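Local coordinates for protein choline kinase (Cryptosporidium parvum, PDB 3MES) that probably phosphorylates choline, and perhaps ethanolamine, with ATP as the phosphate donor, and binds ADP and magnesium, at residues K173-G176 and S177-I181; D268-E271 and N272-L275; N300-C303 and E304-Y307. One frame throughout, in Å; residues are numbered along the deposited sequence.

In the fold
The three contacts follow one another along the chain and lie in one choline/ethanolamine kinase family region. Interaction 1 is at the C-terminal end of helix 165-179. Interaction 2 runs from the loop after strand 262-265 into strand 274-276. Interaction 3 is where helix 294-303 runs out into a turn. Centres of interactions 2 and 3 are about 10 Å apart, and both touch the same magnesium ion and the decamethonium ion. The centre of interaction 1 lies about 15 Å from that of interaction 2 and about 18 Å from that of interaction 3. Met-175 joins it to both, packing on Leu-269 and Tyr-301. Through these contacts helix 165-179 packs behind residues next to the metal and ligand site.

Interaction 1 (K173-G176 and S177-I181); sequences KNMG and SLHII
Residues 173-176 and 177-181 form one continuous run near the C-terminal end of helix 165-179, in which Ser-177 N bonds to Lys-173 O, Leu-178 N to Asn-174 O and His-179 N to Met-175 O. The last of these is 2.9 Å from His-179 N to Met-175 O. The bond from Ile-180 N to Gly-176 O is weak, at 3.4 Å.

The main side-chain pair is Met-175 and His-179, one helical turn apart. The two side chains lie side by side and point the same way. Met-175 CG sits over one face of the imidazole, 3.3 Å from His-179 NE2. Its sulfur is farther along: Met-175 SD lies 4.4 Å from the centroid of the His-179 ring, obliquely, 41° off the ring normal. Met-175 CG is anti to the backbone N (chi1 -177°), which puts it over the ring face. Chi2, also extended, carries SD onward, and the chain bends only at chi3.

The ring is also held at its two nitrogens. His-179 ND1 bonds to Tyr-337 OH, and His-179 NE2 bonds to Asp-297 OD2. These bonds on two sides fix the rotation of the imidazole, and the Asp-297 carboxylate would be expected to favour a proton on NE2. Met-175 thus packs on a ring whose two nitrogens are both bonded.

On another side of the helix, Ile-180 CG1 approaches Gly-176 O to 3.4 Å. Leu-178 turns to Phe-264 of strand 262-265. Lys-173 O takes a hydrogen bond from Gln-340 NE2.

The pair is an i to i+4 Met-aromatic contact on a helix. It fits helix 165-179 against helices 294-303 and 327-342 in the largely helical part of the kinase fold.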
ATOM      1  N   LYS B 173      -4.457  -5.689  -1.660  1.00 17.44           N
ATOM      2  CA  LYS B 173      -4.918  -4.495  -2.358  1.00 17.63           C
ATOM      3  C   LYS B 173      -4.487  -4.523  -3.821  1.00 17.67           C
ATOM      4  O   LYS B 173      -5.262  -4.176  -4.713  1.00 17.78           O
ATOM      5  CB  LYS B 173      -4.371  -3.233  -1.688  1.00 17.61           C
ATOM      6  CG  LYS B 173      -4.890  -1.943  -2.304  1.00 17.86           C
ATOM      7  CD  LYS B 173      -3.787  -0.917  -2.434  1.00 17.86           C
ATOM      8  CE  LYS B 173      -2.684  -1.431  -3.338  1.00 18.28           C
ATOM      9  NZ  LYS B 173      -1.582  -0.442  -3.490  1.00 18.56           N
ATOM     10  N   ASN B 174      -3.242  -4.931  -4.054  1.00 17.70           N
ATOM     11  CA  ASN B 174      -2.692  -5.036  -5.404  1.00 17.68           C
ATOM     12  C   ASN B 174      -3.361  -6.138  -6.214  1.00 17.49           C
ATOM     13  O   ASN B 174      -3.714  -5.937  -7.374  1.00 17.53           O
ATOM     14  CB  ASN B 174      -1.180  -5.274  -5.348  1.00 17.76           C
ATOM     15  CG  ASN B 174      -0.434  -4.121  -4.716  1.00 18.33           C
ATOM     16  OD1 ASN B 174       0.640  -4.299  -4.141  1.00 18.82           O
ATOM     17  ND2 ASN B 174      -1.004  -2.925  -4.816  1.00 19.04           N
ATOM     18  N   MET B 175      -3.531  -7.306  -5.600  1.00 17.34           N
ATOM     19  CA  MET B 175      -4.218  -8.416  -6.254  1.00 17.22           C
ATOM     20  C   MET B 175      -5.620  -7.988  -6.681  1.00 17.23           C
ATOM     21  O   MET B 175      -6.070  -8.310  -7.780  1.00 17.29           O
ATOM     22  CB  MET B 175      -4.289  -9.636  -5.327  1.00 17.13           C
ATOM     23  CG  MET B 175      -4.919 -10.867  -5.962  1.00 16.65           C
ATOM     24  SD  MET B 175      -5.066 -12.268  -4.832  1.00 15.95           S
ATOM     25  CE  MET B 175      -3.352 -12.736  -4.624  1.00 15.88           C
ATOM     26  N   GLY B 176      -6.301  -7.249  -5.809  1.00 17.23           N
ATOM     27  CA  GLY B 176      -7.640  -6.749  -6.106  1.00 17.29           C
ATOM     28  C   GLY B 176      -7.677  -5.824  -7.308  1.00 17.37           C
ATOM     29  O   GLY B 176      -8.584  -5.907  -8.136  1.00 17.21           O
ATOM     30  N   SER B 177      -6.693  -4.933  -7.402  1.00 17.53           N
ATOM     31  CA  SER B 177      -6.606  -4.000  -8.524  1.00 17.72           C
ATOM     32  C   SER B 177      -6.401  -4.734  -9.839  1.00 17.80           C
ATOM     33  O   SER B 177      -6.852  -4.286 -10.892  1.00 17.87           O
ATOM     34  CB  SER B 177      -5.467  -3.001  -8.310  1.00 17.64           C
ATOM     35  OG  SER B 177      -5.871  -1.949  -7.453  1.00 18.00           O
ATOM     36  N   LEU B 178      -5.713  -5.867  -9.766  1.00 17.94           N
ATOM     37  CA  LEU B 178      -5.403  -6.664 -10.943  1.00 18.06           C
ATOM     38  C   LEU B 178      -6.593  -7.541 -11.324  1.00 18.21           C
ATOM     39  O   LEU B 178      -6.837  -7.802 -12.500  1.00 18.26           O
ATOM     40  CB  LEU B 178      -4.161  -7.520 -10.669  1.00 17.94           C
ATOM     41  CG  LEU B 178      -3.572  -8.375 -11.793  1.00 18.14           C
ATOM     42  CD1 LEU B 178      -3.992  -9.828 -11.661  1.00 18.42           C
ATOM     43  CD2 LEU B 178      -3.926  -7.809 -13.169  1.00 18.39           C
ATOM     44  N   HIS B 179      -7.343  -7.976 -10.317  1.00 18.34           N
ATOM     45  CA  HIS B 179      -8.464  -8.881 -10.523  1.00 18.57           C
ATOM     46  C   HIS B 179      -9.637  -8.252 -11.273  1.00 18.88           C
ATOM     47  O   HIS B 179     -10.323  -8.931 -12.035  1.00 18.93           O
ATOM     48  CB  HIS B 179      -8.934  -9.440  -9.180  1.00 18.50           C
ATOM     49  CG  HIS B 179      -8.162 -10.638  -8.724  1.00 18.22           C
ATOM     50  ND1 HIS B 179      -8.691 -11.586  -7.874  1.00 18.17           N
ATOM     51  CD2 HIS B 179      -6.909 -11.057  -9.021  1.00 18.17           C
ATOM     52  CE1 HIS B 179      -7.792 -12.529  -7.656  1.00 18.42           C
ATOM     53  NE2 HIS B 179      -6.701 -12.232  -8.340  1.00 18.23           N
ATOM     54  N   ILE B 180      -9.865  -6.959 -11.065  1.00 19.30           N
ATOM     55  CA  ILE B 180     -11.055  -6.299 -11.607  1.00 19.66           C
ATOM     56  C   ILE B 180     -10.938  -5.858 -13.072  1.00 19.83           C
ATOM     57  O   ILE B 180     -11.932  -5.472 -13.684  1.00 19.82           O
ATOM     58  CB  ILE B 180     -11.475  -5.084 -10.742  1.00 19.70           C
ATOM     59  CG1 ILE B 180     -10.291  -4.141 -10.520  1.00 19.91           C
ATOM     60  CG2 ILE B 180     -12.041  -5.538  -9.413  1.00 19.75           C
ATOM     61  CD1 ILE B 180     -10.022  -3.218 -11.683  1.00 20.03           C
ATOM     62  N   ILE B 181      -9.736  -5.924 -13.636  1.00 20.10           N
ATOM     63  CA  ILE B 181      -9.511  -5.413 -14.990  1.00 20.43           C
ATOM     64  C   ILE B 181     -10.423  -6.042 -16.045  1.00 20.76           C
ATOM     65  O   ILE B 181     -10.784  -5.388 -17.023  1.00 20.78           O
ATOM     66  CB  ILE B 181      -8.038  -5.567 -15.434  1.00 20.36           C
ATOM     67  CG1 ILE B 181      -7.650  -7.046 -15.507  1.00 20.34           C
ATOM     68  CG2 ILE B 181      -7.115  -4.790 -14.504  1.00 20.09           C
ATOM     69  CD1 ILE B 181      -6.183  -7.282 -15.798  1.00 20.46           C
TER

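Interaction 2 (D268-E271 and N272-L275); sequences DLQE and NNLL. With MG (magnesium ion), chain M; PT3 (N-propyl-tartramic acid), chain L; DME (decamethonium ion), chain K.
Asp-268 and Asn-273 cross at about a right angle, with carboxylate and amide planes 86° apart. Asn-273 ND2 donates to the backbone Asp-268 O at 3.2 Å, and the bond is fairly straight (163°). The acceptor lies in the amide plane of Asn-273. Gln-270 N reaches the same oxygen from the opposite face, closing an inverse gamma turn centred on Leu-269. Two donors thus grip Asp-268 O. Asn-273 ND2 also bonds to Asp-285 OD1, which further fixes the amide.

Leu-269 and Leu-274 also meet at about a right angle. Leu-269 CD1 touches Leu-274 CD2 at 3.4 Å, on the side of Met-283.

Glu-271 and Asn-272 run side by side, pointing the same way. Glu-271 CG lies between its backbone N and carbonyl carbon (chi1 64°), and a bend at chi2 then brings OE2 to 2.4 Å from the magnesium ion. Asp-268 OD2 lies 3.1 Å from O41 of N-propyl-tartramic acid, and Asp-268 OD1 lies 3.4 Å from decamethonium C16.

Along the chain these residues read H-x-D-x-x-x-x-N from His-266 to Asn-273. The segment corresponds to the catalytic loop of the protein-kinase-like fold, here lining the ligand pocket.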
ATOM      1  N   ASP B 268       0.536 -16.951  -9.546  1.00 16.42           N
ATOM      2  CA  ASP B 268       1.848 -17.354  -9.055  1.00 16.61           C
ATOM      3  C   ASP B 268       2.414 -16.266  -8.161  1.00 16.71           C
ATOM      4  O   ASP B 268       3.624 -16.029  -8.142  1.00 16.82           O
ATOM      5  CB  ASP B 268       2.801 -17.608 -10.228  1.00 16.61           C
ATOM      6  CG  ASP B 268       4.159 -18.130  -9.781  1.00 16.77           C
ATOM      7  OD1 ASP B 268       4.226 -18.836  -8.754  1.00 16.46           O
ATOM      8  OD2 ASP B 268       5.162 -17.841 -10.470  1.00 17.23           O
ATOM      9  N   LEU B 269       1.534 -15.599  -7.425  1.00 16.71           N
ATOM     10  CA  LEU B 269       1.949 -14.466  -6.611  1.00 16.95           C
ATOM     11  C   LEU B 269       2.664 -14.925  -5.346  1.00 17.10           C
ATOM     12  O   LEU B 269       2.108 -14.869  -4.251  1.00 17.33           O
ATOM     13  CB  LEU B 269       0.755 -13.574  -6.265  1.00 16.90           C
ATOM     14  CG  LEU B 269       1.107 -12.167  -5.773  1.00 16.78           C
ATOM     15  CD1 LEU B 269       1.999 -11.451  -6.781  1.00 16.50           C
ATOM     16  CD2 LEU B 269      -0.149 -11.357  -5.496  1.00 16.32           C
ATOM     17  N   GLN B 270       3.899 -15.384  -5.515  1.00 17.31           N
ATOM     18  CA  GLN B 270       4.742 -15.797  -4.395  1.00 17.41           C
ATOM     19  C   GLN B 270       5.675 -14.654  -3.982  1.00 17.33           C
ATOM     20  O   GLN B 270       5.798 -13.661  -4.699  1.00 17.35           O
ATOM     21  CB  GLN B 270       5.507 -17.081  -4.752  1.00 17.36           C
ATOM     22  CG  GLN B 270       6.914 -17.189  -4.194  1.00 17.72           C
ATOM     23  CD  GLN B 270       7.973 -17.133  -5.281  1.00 17.56           C
ATOM     24  OE1 GLN B 270       7.666 -17.244  -6.466  1.00 17.85           O
ATOM     25  NE2 GLN B 270       9.226 -16.974  -4.880  1.00 17.58           N
ATOM     26  N   GLU B 271       6.315 -14.784  -2.823  1.00 17.35           N
ATOM     27  CA  GLU B 271       7.071 -13.670  -2.247  1.00 17.44           C
ATOM     28  C   GLU B 271       8.173 -13.125  -3.161  1.00 17.37           C
ATOM     29  O   GLU B 271       8.431 -11.923  -3.185  1.00 17.30           O
ATOM     30  CB  GLU B 271       7.642 -14.038  -0.873  1.00 17.48           C
ATOM     31  CG  GLU B 271       8.659 -15.170  -0.886  1.00 17.88           C
ATOM     32  CD  GLU B 271       8.009 -16.536  -0.927  1.00 18.55           C
ATOM     33  OE1 GLU B 271       8.746 -17.542  -0.976  1.00 18.95           O
ATOM     34  OE2 GLU B 271       6.761 -16.605  -0.910  1.00 19.02           O
ATOM     35  N   ASN B 272       8.821 -14.009  -3.908  1.00 17.39           N
ATOM     36  CA  ASN B 272       9.882 -13.585  -4.818  1.00 17.36           C
ATOM     37  C   ASN B 272       9.356 -12.818  -6.027  1.00 17.35           C
ATOM     38  O   ASN B 272      10.129 -12.236  -6.789  1.00 17.21           O
ATOM     39  CB  ASN B 272      10.729 -14.780  -5.254  1.00 17.25           C
ATOM     40  CG  ASN B 272      11.570 -15.334  -4.122  1.00 17.37           C
ATOM     41  OD1 ASN B 272      12.381 -14.621  -3.535  1.00 17.55           O
ATOM     42  ND2 ASN B 272      11.377 -16.611  -3.807  1.00 17.01           N
ATOM     43  N   ASN B 273       8.036 -12.816  -6.196  1.00 17.40           N
ATOM     44  CA  ASN B 273       7.409 -12.060  -7.275  1.00 17.43           C
ATOM     45  C   ASN B 273       6.752 -10.779  -6.772  1.00 17.59           C
ATOM     46  O   ASN B 273       5.988 -10.125  -7.489  1.00 17.62           O
ATOM     47  CB  ASN B 273       6.410 -12.930  -8.035  1.00 17.41           C
ATOM     48  CG  ASN B 273       7.092 -13.903  -8.969  1.00 17.09           C
ATOM     49  OD1 ASN B 273       8.236 -13.689  -9.367  1.00 16.47           O
ATOM     50  ND2 ASN B 273       6.398 -14.979  -9.324  1.00 16.37           N
ATOM     51  N   LEU B 274       7.065 -10.428  -5.531  1.00 17.71           N
ATOM     52  CA  LEU B 274       6.611  -9.181  -4.941  1.00 17.96           C
ATOM     53  C   LEU B 274       7.822  -8.360  -4.515  1.00 18.17           C
ATOM     54  O   LEU B 274       8.476  -8.674  -3.520  1.00 18.21           O
ATOM     55  CB  LEU B 274       5.708  -9.458  -3.735  1.00 17.88           C
ATOM     56  CG  LEU B 274       4.380 -10.151  -4.046  1.00 17.65           C
ATOM     57  CD1 LEU B 274       3.819 -10.847  -2.808  1.00 17.06           C
ATOM     58  CD2 LEU B 274       3.374  -9.161  -4.631  1.00 16.78           C
ATOM     59  N   LEU B 275       8.121  -7.315  -5.281  1.00 18.36           N
ATOM     60  CA  LEU B 275       9.269  -6.463  -4.991  1.00 18.64           C
ATOM     61  C   LEU B 275       8.868  -5.265  -4.138  1.00 18.84           C
ATOM     62  O   LEU B 275       7.928  -4.541  -4.464  1.00 18.85           O
ATOM     63  CB  LEU B 275       9.926  -5.986  -6.288  1.00 18.61           C
ATOM     64  CG  LEU B 275      10.302  -7.077  -7.290  1.00 18.70           C
ATOM     65  CD1 LEU B 275      11.065  -6.488  -8.473  1.00 18.65           C
ATOM     66  CD2 LEU B 275      11.117  -8.164  -6.608  1.00 18.79           C
TER
HETATM   67 MG    MG M 429       6.520 -18.938  -0.569  1.00 18.04          MG
HETATM   68  O1  PT3 L 428       8.578 -17.702 -12.807  1.00 32.44           O
HETATM   69  O11 PT3 L 428       9.341 -19.454 -13.963  1.00 32.11           O
HETATM   70  C1  PT3 L 428       9.174 -18.796 -12.912  1.00 32.70           C
HETATM   71  C2  PT3 L 428       9.730 -19.389 -11.621  1.00 33.02           C
HETATM   72  O2  PT3 L 428      10.459 -20.591 -11.887  1.00 33.39           O
HETATM   73  C3  PT3 L 428       8.550 -19.683 -10.700  1.00 33.22           C
HETATM   74  O3  PT3 L 428       8.522 -21.070 -10.359  1.00 33.81           O
HETATM   75  C4  PT3 L 428       8.721 -18.832  -9.451  1.00 32.98           C
HETATM   76  O41 PT3 L 428       7.745 -18.362  -8.872  1.00 32.87           O
HETATM   77  N4  PT3 L 428       9.987 -18.631  -9.092  1.00 32.71           N
HETATM   78  C41 PT3 L 428      10.348 -17.817  -7.921  1.00 32.96           C
HETATM   79  C42 PT3 L 428      11.795 -18.104  -7.517  1.00 32.60           C
HETATM   80  C43 PT3 L 428      11.866 -18.638  -6.086  1.00 32.10           C
HETATM   81  N1  DME K 427      16.096 -18.098  -5.742  1.00 35.08           N
HETATM   82  C2  DME K 427      16.364 -19.230  -6.645  1.00 34.56           C
HETATM   83  C3  DME K 427      15.086 -19.602  -7.405  1.00 34.08           C
HETATM   84  C4  DME K 427      15.211 -20.988  -8.047  1.00 33.74           C
HETATM   85  C5  DME K 427      13.964 -21.345  -8.863  1.00 33.38           C
HETATM   86  C6  DME K 427      12.751 -21.587  -7.957  1.00 32.78           C
HETATM   87  C7  DME K 427      12.267 -23.038  -8.046  1.00 32.13           C
HETATM   88  C8  DME K 427      10.816 -23.110  -8.528  1.00 31.75           C
HETATM   89  C9  DME K 427       9.833 -23.159  -7.357  1.00 31.30           C
HETATM   90  C10 DME K 427       8.609 -22.282  -7.636  1.00 30.85           C
HETATM   91  C11 DME K 427       7.347 -22.890  -7.021  1.00 30.49           C
HETATM   92  N12 DME K 427       6.171 -22.080  -7.378  1.00 30.30           N
HETATM   93  C13 DME K 427      16.859 -18.266  -4.494  1.00 34.83           C
HETATM   94  C14 DME K 427      16.504 -16.848  -6.402  1.00 34.96           C
HETATM   95  C15 DME K 427      14.659 -18.048  -5.428  1.00 34.87           C
HETATM   96  C16 DME K 427       6.361 -20.692  -6.931  1.00 30.11           C
HETATM   97  C17 DME K 427       5.993 -22.102  -8.837  1.00 29.74           C
HETATM   98  C18 DME K 427       4.982 -22.641  -6.714  1.00 30.07           C

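Interaction 3 (N300-C303 and E304-Y307); sequences NYFC and EYIY. With MG (magnesium ion), chain M; DME (decamethonium ion), chain K.
Tyr-301 and Tyr-305 make the tightly packed part of the contact. The edge of Tyr-305 is directed at the face of Tyr-301 in an offset edge-to-face pair. The ring planes stand at 85° and the centroids are 5.2 Å apart. Tyr-305 CE2 does the touching, 3.4 Å from Tyr-301 CE2. Tyr-301 CG is anti to its backbone N (chi1 166°), which lays the ring along the helix toward Tyr-305. Val-171 and Met-175 also pack on Tyr-301.

Beyond Tyr-301 the chain leaves the helix through a type I turn from Cys-303 to Ile-306. Ile-306 N bonds to Cys-303 O at 2.9 Å, with the donor above the carbonyl plane.

The other side is polar and holds water. One water accepts from Asn-300 ND2 and donates to Glu-304 OE2, both at 3.0 Å. A second links Asn-300 OD1 to Glu-304 OE2 by weak bonds.

Glu-304 binds the magnesium ion twice, through O at 2.3 Å and OE1 at 2.5 Å. Tyr-307 O and Glu-271 OE2 complete the protein ligands. Glu-304 OE1 also accepts from Tyr-309 OH, while OE2 lies 3.3 Å from decamethonium C18. One carboxylate thus faces both the metal and a quaternary ammonium group. The two cations together would be expected to stabilise its negative charge.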
ATOM      1  N   ASN B 300      -3.673 -19.525  -3.429  1.00 15.12           N
ATOM      2  CA  ASN B 300      -2.294 -19.796  -3.828  1.00 15.30           C
ATOM      3  C   ASN B 300      -1.308 -18.909  -3.082  1.00 15.25           C
ATOM      4  O   ASN B 300      -0.258 -19.368  -2.639  1.00 15.37           O
ATOM      5  CB  ASN B 300      -2.095 -19.622  -5.332  1.00 15.32           C
ATOM      6  CG  ASN B 300      -0.688 -19.977  -5.768  1.00 15.53           C
ATOM      7  OD1 ASN B 300      -0.329 -21.153  -5.850  1.00 16.13           O
ATOM      8  ND2 ASN B 300       0.121 -18.962  -6.042  1.00 15.59           N
ATOM      9  N   TYR B 301      -1.648 -17.632  -2.958  1.00 15.30           N
ATOM     10  CA  TYR B 301      -0.828 -16.708  -2.190  1.00 15.38           C
ATOM     11  C   TYR B 301      -0.744 -17.157  -0.732  1.00 15.58           C
ATOM     12  O   TYR B 301       0.337 -17.165  -0.136  1.00 15.68           O
ATOM     13  CB  TYR B 301      -1.382 -15.284  -2.281  1.00 15.35           C
ATOM     14  CG  TYR B 301      -0.796 -14.354  -1.244  1.00 15.41           C
ATOM     15  CD1 TYR B 301       0.490 -13.842  -1.388  1.00 15.12           C
ATOM     16  CD2 TYR B 301      -1.524 -13.994  -0.118  1.00 14.81           C
ATOM     17  CE1 TYR B 301       1.031 -12.999  -0.436  1.00 14.77           C
ATOM     18  CE2 TYR B 301      -0.993 -13.152   0.833  1.00 14.75           C
ATOM     19  CZ  TYR B 301       0.283 -12.659   0.674  1.00 14.65           C
ATOM     20  OH  TYR B 301       0.807 -11.821   1.628  1.00 14.38           O
ATOM     21  N   PHE B 302      -1.883 -17.537  -0.160  1.00 15.53           N
ATOM     22  CA  PHE B 302      -1.898 -18.028   1.213  1.00 15.69           C
ATOM     23  C   PHE B 302      -0.954 -19.214   1.376  1.00 15.84           C
ATOM     24  O   PHE B 302      -0.273 -19.338   2.391  1.00 15.95           O
ATOM     25  CB  PHE B 302      -3.316 -18.417   1.656  1.00 15.58           C
ATOM     26  CG  PHE B 302      -4.220 -17.244   1.916  1.00 15.35           C
ATOM     27  CD1 PHE B 302      -3.698 -15.977   2.106  1.00 15.88           C
ATOM     28  CD2 PHE B 302      -5.591 -17.415   1.998  1.00 15.66           C
ATOM     29  CE1 PHE B 302      -4.527 -14.898   2.353  1.00 15.83           C
ATOM     30  CE2 PHE B 302      -6.427 -16.341   2.249  1.00 15.35           C
ATOM     31  CZ  PHE B 302      -5.896 -15.082   2.428  1.00 15.67           C
ATOM     32  N   CYS B 303      -0.909 -20.081   0.368  1.00 16.03           N
ATOM     33  CA  CYS B 303      -0.085 -21.287   0.436  1.00 16.24           C
ATOM     34  C   CYS B 303       1.414 -20.995   0.448  1.00 16.44           C
ATOM     35  O   CYS B 303       2.191 -21.732   1.059  1.00 16.42           O
ATOM     36  CB  CYS B 303      -0.411 -22.232  -0.721  1.00 16.24           C
ATOM     37  SG  CYS B 303      -1.916 -23.205  -0.505  1.00 16.30           S
ATOM     38  N   GLU B 304       1.821 -19.935  -0.241  1.00 16.73           N
ATOM     39  CA  GLU B 304       3.238 -19.592  -0.332  1.00 16.93           C
ATOM     40  C   GLU B 304       3.794 -19.195   1.028  1.00 17.21           C
ATOM     41  O   GLU B 304       5.008 -19.097   1.210  1.00 17.32           O
ATOM     42  CB  GLU B 304       3.463 -18.478  -1.354  1.00 16.90           C
ATOM     43  CG  GLU B 304       3.325 -18.931  -2.796  1.00 16.70           C
ATOM     44  CD  GLU B 304       4.416 -19.903  -3.203  1.00 16.76           C
ATOM     45  OE1 GLU B 304       5.385 -20.068  -2.430  1.00 16.39           O
ATOM     46  OE2 GLU B 304       4.306 -20.500  -4.294  1.00 16.69           O
ATOM     47  N   TYR B 305       2.904 -18.964   1.984  1.00 17.53           N
ATOM     48  CA  TYR B 305       3.322 -18.704   3.354  1.00 17.94           C
ATOM     49  C   TYR B 305       4.144 -19.881   3.863  1.00 18.24           C
ATOM     50  O   TYR B 305       4.976 -19.730   4.758  1.00 18.30           O
ATOM     51  CB  TYR B 305       2.106 -18.482   4.258  1.00 17.88           C
ATOM     52  CG  TYR B 305       1.593 -17.058   4.261  1.00 17.48           C
ATOM     53  CD1 TYR B 305       1.710 -16.260   5.391  1.00 17.06           C
ATOM     54  CD2 TYR B 305       0.999 -16.511   3.132  1.00 17.24           C
ATOM     55  CE1 TYR B 305       1.246 -14.959   5.400  1.00 16.81           C
ATOM     56  CE2 TYR B 305       0.532 -15.211   3.131  1.00 16.92           C
ATOM     57  CZ  TYR B 305       0.657 -14.441   4.265  1.00 16.92           C
ATOM     58  OH  TYR B 305       0.195 -13.144   4.264  1.00 17.12           O
ATOM     59  N   ILE B 306       3.914 -21.047   3.270  1.00 18.63           N
ATOM     60  CA  ILE B 306       4.519 -22.294   3.730  1.00 19.07           C
ATOM     61  C   ILE B 306       5.869 -22.594   3.081  1.00 19.45           C
ATOM     62  O   ILE B 306       6.696 -23.298   3.660  1.00 19.44           O
ATOM     63  CB  ILE B 306       3.583 -23.488   3.461  1.00 19.03           C
ATOM     64  CG1 ILE B 306       2.254 -23.304   4.203  1.00 19.10           C
ATOM     65  CG2 ILE B 306       4.258 -24.793   3.854  1.00 18.88           C
ATOM     66  CD1 ILE B 306       1.153 -24.247   3.737  1.00 18.87           C
ATOM     67  N   TYR B 307       6.095 -22.060   1.885  1.00 19.93           N
ATOM     68  CA  TYR B 307       7.274 -22.444   1.110  1.00 20.37           C
ATOM     69  C   TYR B 307       8.317 -21.339   0.972  1.00 20.75           C
ATOM     70  O   TYR B 307       8.047 -20.264   0.440  1.00 20.81           O
ATOM     71  CB  TYR B 307       6.852 -22.993  -0.254  1.00 20.23           C
ATOM     72  CG  TYR B 307       5.753 -24.017  -0.117  1.00 19.96           C
ATOM     73  CD1 TYR B 307       6.027 -25.295   0.355  1.00 19.57           C
ATOM     74  CD2 TYR B 307       4.437 -23.698  -0.416  1.00 19.40           C
ATOM     75  CE1 TYR B 307       5.022 -26.231   0.502  1.00 19.23           C
ATOM     76  CE2 TYR B 307       3.426 -24.630  -0.270  1.00 18.96           C
ATOM     77  CZ  TYR B 307       3.724 -25.893   0.191  1.00 18.76           C
ATOM     78  OH  TYR B 307       2.721 -26.823   0.338  1.00 18.66           O
TER
HETATM   79 MG    MG M 429       6.520 -18.938  -0.569  1.00 18.04          MG
HETATM   80  N1  DME K 427      16.096 -18.098  -5.742  1.00 35.08           N
HETATM   81  C2  DME K 427      16.364 -19.230  -6.645  1.00 34.56           C
HETATM   82  C3  DME K 427      15.086 -19.602  -7.405  1.00 34.08           C
HETATM   83  C4  DME K 427      15.211 -20.988  -8.047  1.00 33.74           C
HETATM   84  C5  DME K 427      13.964 -21.345  -8.863  1.00 33.38           C
HETATM   85  C6  DME K 427      12.751 -21.587  -7.957  1.00 32.78           C
HETATM   86  C7  DME K 427      12.267 -23.038  -8.046  1.00 32.13           C
HETATM   87  C8  DME K 427      10.816 -23.110  -8.528  1.00 31.75           C
HETATM   88  C9  DME K 427       9.833 -23.159  -7.357  1.00 31.30           C
HETATM   89  C10 DME K 427       8.609 -22.282  -7.636  1.00 30.85           C
HETATM   90  C11 DME K 427       7.347 -22.890  -7.021  1.00 30.49           C
HETATM   91  N12 DME K 427       6.171 -22.080  -7.378  1.00 30.30           N
HETATM   92  C13 DME K 427      16.859 -18.266  -4.494  1.00 34.83           C
HETATM   93  C14 DME K 427      16.504 -16.848  -6.402  1.00 34.96           C
HETATM   94  C15 DME K 427      14.659 -18.048  -5.428  1.00 34.87           C
HETATM   95  C16 DME K 427       6.361 -20.692  -6.931  1.00 30.11           C
HETATM   96  C17 DME K 427       5.993 -22.102  -8.837  1.00 29.74           C
HETATM   97  C18 DME K 427       4.982 -22.641  -6.714  1.00 30.07           C
HETATM   98  O   HOH W   1       2.989 -19.421  -6.729  1.00 12.42           O
HETATM   99  O   HOH W   2       2.227 -22.128  -3.943  1.00 20.63           O